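Local coordinates for protein BCL9 homolog (Drosophila melanogaster, PDB 3ZPV) that acts as a transcription coactivator in Wnt signalling; this chain is its HD1 domain, at residues Phe10-Gln13 against Leu14-Gly18. Numbering follows the deposited sequence.
Sequences FSTQ and LANKG
Ser-11 caps helix 12-23, its OG accepting from Leu-14 N at 3.1 Å. The bond is nearly straight, 166° at the hydrogen. OG reaches that N-H because chi1, 67°, sets it between the residue's own N and carbonyl carbon. The carbonyl of Ser-11 also takes Ala-15 N, at 2.9 Å from its O, so the residue holds two N-H groups of the first turn. Replacing Ser-11 with alanine removes OG, would probably leave Leu-14 N without its capping acceptor, and is likely to let the helix start fray. Phe-10, at the end of strand 8-10, packs beside this first turn. CD2 of its ring lies 4.1 Å from Leu-14 CG, and the ring edge is turned to the Leu-14 carbonyl carbon. Its CB lies 4.0 Å from Ala-15 CB. Its ring also packs edge-to-face with His-34 of helix 30-35, and Leu-14 touches that helix too. Thr-12 and Asn-16 run side by side, CG2 of Thr-12 3.6 Å from ND2 of Asn-16. Their polar ends hydrogen-bond to the chain of another protein: Asn-16 grips its backbone through OD1 and ND2, and Thr-12 OG1 hydrogen-bonds to an aromatic side chain there. The arrangement is a serine N-cap at a strand-to-helix junction, within the HD1 domain's interface with its partner.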
ATOM      1  N   PHE L  10       1.490   5.662  -2.188  1.00 27.08           N
ATOM      2  CA  PHE L  10       0.182   5.826  -1.584  1.00 25.84           C
ATOM      3  C   PHE L  10       0.285   5.585  -0.106  1.00 27.09           C
ATOM      4  O   PHE L  10       0.762   4.523   0.333  1.00 24.21           O
ATOM      5  CB  PHE L  10      -0.810   4.779  -2.116  1.00 26.00           C
ATOM      6  CG  PHE L  10      -1.210   4.965  -3.554  1.00 24.39           C
ATOM      7  CD1 PHE L  10      -0.377   4.524  -4.577  1.00 24.69           C
ATOM      8  CD2 PHE L  10      -2.428   5.524  -3.879  1.00 22.39           C
ATOM      9  CE1 PHE L  10      -0.752   4.686  -5.898  1.00 25.03           C
ATOM     10  CE2 PHE L  10      -2.800   5.684  -5.194  1.00 22.72           C
ATOM     11  CZ  PHE L  10      -1.963   5.271  -6.210  1.00 23.25           C
ATOM     12  N   SER L  11      -0.233   6.531   0.677  1.00 28.71           N
ATOM     13  CA  SER L  11      -0.511   6.252   2.095  1.00 27.86           C
ATOM     14  C   SER L  11      -1.759   5.385   2.171  1.00 25.96           C
ATOM     15  O   SER L  11      -2.433   5.172   1.170  1.00 25.71           O
ATOM     16  CB  SER L  11      -0.724   7.545   2.829  1.00 29.59           C
ATOM     17  OG  SER L  11      -1.909   8.161   2.376  1.00 34.32           O
ATOM     18  N   THR L  12      -2.041   4.823   3.330  1.00 26.86           N
ATOM     19  CA  THR L  12      -3.255   4.043   3.514  1.00 27.90           C
ATOM     20  C   THR L  12      -4.468   4.863   3.118  1.00 33.04           C
ATOM     21  O   THR L  12      -5.354   4.390   2.399  1.00 34.27           O
ATOM     22  CB  THR L  12      -3.418   3.584   4.962  1.00 27.16           C
ATOM     23  OG1 THR L  12      -2.387   2.650   5.280  1.00 27.24           O
ATOM     24  CG2 THR L  12      -4.812   2.924   5.207  1.00 27.91           C
ATOM     25  N   GLN L  13      -4.507   6.103   3.579  1.00 37.51           N
ATOM     26  CA  GLN L  13      -5.653   6.979   3.318  1.00 41.54           C
ATOM     27  C   GLN L  13      -5.829   7.186   1.827  1.00 35.38           C
ATOM     28  O   GLN L  13      -6.925   7.054   1.283  1.00 37.68           O
ATOM     29  CB  GLN L  13      -5.440   8.307   4.036  1.00 49.33           C
ATOM     30  CG  GLN L  13      -6.646   9.236   4.119  1.00 58.32           C
ATOM     31  CD  GLN L  13      -6.145  10.641   4.538  1.00 66.34           C
ATOM     32  OE1 GLN L  13      -5.498  10.643   5.533  1.00 72.20           O
ATOM     33  NE2 GLN L  13      -6.345  11.779   3.808  1.00 70.21           N
ATOM     34  N   LEU L  14      -4.737   7.520   1.163  1.00 33.38           N
ATOM     35  CA  LEU L  14      -4.769   7.776  -0.272  1.00 32.13           C
ATOM     36  C   LEU L  14      -5.152   6.501  -1.072  1.00 31.48           C
ATOM     37  O   LEU L  14      -5.929   6.576  -2.016  1.00 29.59           O
ATOM     38  CB  LEU L  14      -3.424   8.324  -0.730  1.00 30.61           C
ATOM     39  CG  LEU L  14      -3.424   9.056  -2.070  1.00 33.21           C
ATOM     40  CD1 LEU L  14      -4.289  10.299  -1.993  1.00 34.68           C
ATOM     41  CD2 LEU L  14      -2.001   9.423  -2.470  1.00 32.97           C
ATOM     42  N   ALA L  15      -4.648   5.344  -0.661  1.00 28.64           N
ATOM     43  CA  ALA L  15      -5.008   4.111  -1.338  1.00 29.73           C
ATOM     44  C   ALA L  15      -6.496   3.793  -1.162  1.00 28.33           C
ATOM     45  O   ALA L  15      -7.149   3.332  -2.096  1.00 27.03           O
ATOM     46  CB  ALA L  15      -4.153   2.951  -0.835  1.00 28.36           C
ATOM     47  N   ASN L  16      -7.003   4.004   0.049  1.00 26.94           N
ATOM     48  CA  ASN L  16      -8.417   3.796   0.342  1.00 26.29           C
ATOM     49  C   ASN L  16      -9.316   4.704  -0.485  1.00 27.02           C
ATOM     50  O   ASN L  16     -10.310   4.233  -1.058  1.00 25.58           O
ATOM     51  CB  ASN L  16      -8.693   3.967   1.845  1.00 25.23           C
ATOM     52  CG  ASN L  16      -8.341   2.723   2.651  1.00 25.12           C
ATOM     53  OD1 ASN L  16      -8.190   1.622   2.101  1.00 24.66           O
ATOM     54  ND2 ASN L  16      -8.178   2.899   3.943  1.00 23.91           N
ATOM     55  N   LYS L  17      -8.971   5.989  -0.582  1.00 28.56           N
ATOM     56  CA  LYS L  17      -9.753   6.912  -1.412  1.00 33.89           C
ATOM     57  C   LYS L  17      -9.669   6.572  -2.887  1.00 31.19           C
ATOM     58  O   LYS L  17     -10.679   6.618  -3.604  1.00 32.53           O
ATOM     59  CB  LYS L  17      -9.336   8.364  -1.183  1.00 40.82           C
ATOM     60  CG  LYS L  17     -10.114   9.004  -0.054  1.00 51.51           C
ATOM     61  CD  LYS L  17      -9.504  10.305   0.456  1.00 60.88           C
ATOM     62  CE  LYS L  17     -10.204  10.653   1.782  1.00 64.72           C
ATOM     63  NZ  LYS L  17      -9.573  11.760   2.537  1.00 70.42           N
ATOM     64  N   GLY L  18      -8.468   6.266  -3.356  1.00 28.71           N
ATOM     65  CA  GLY L  18      -8.285   5.889  -4.748  1.00 27.62           C
ATOM     66  C   GLY L  18      -9.132   4.684  -5.121  1.00 27.80           C
ATOM     67  O   GLY L  18      -9.738   4.662  -6.180  1.00 25.35           O
TER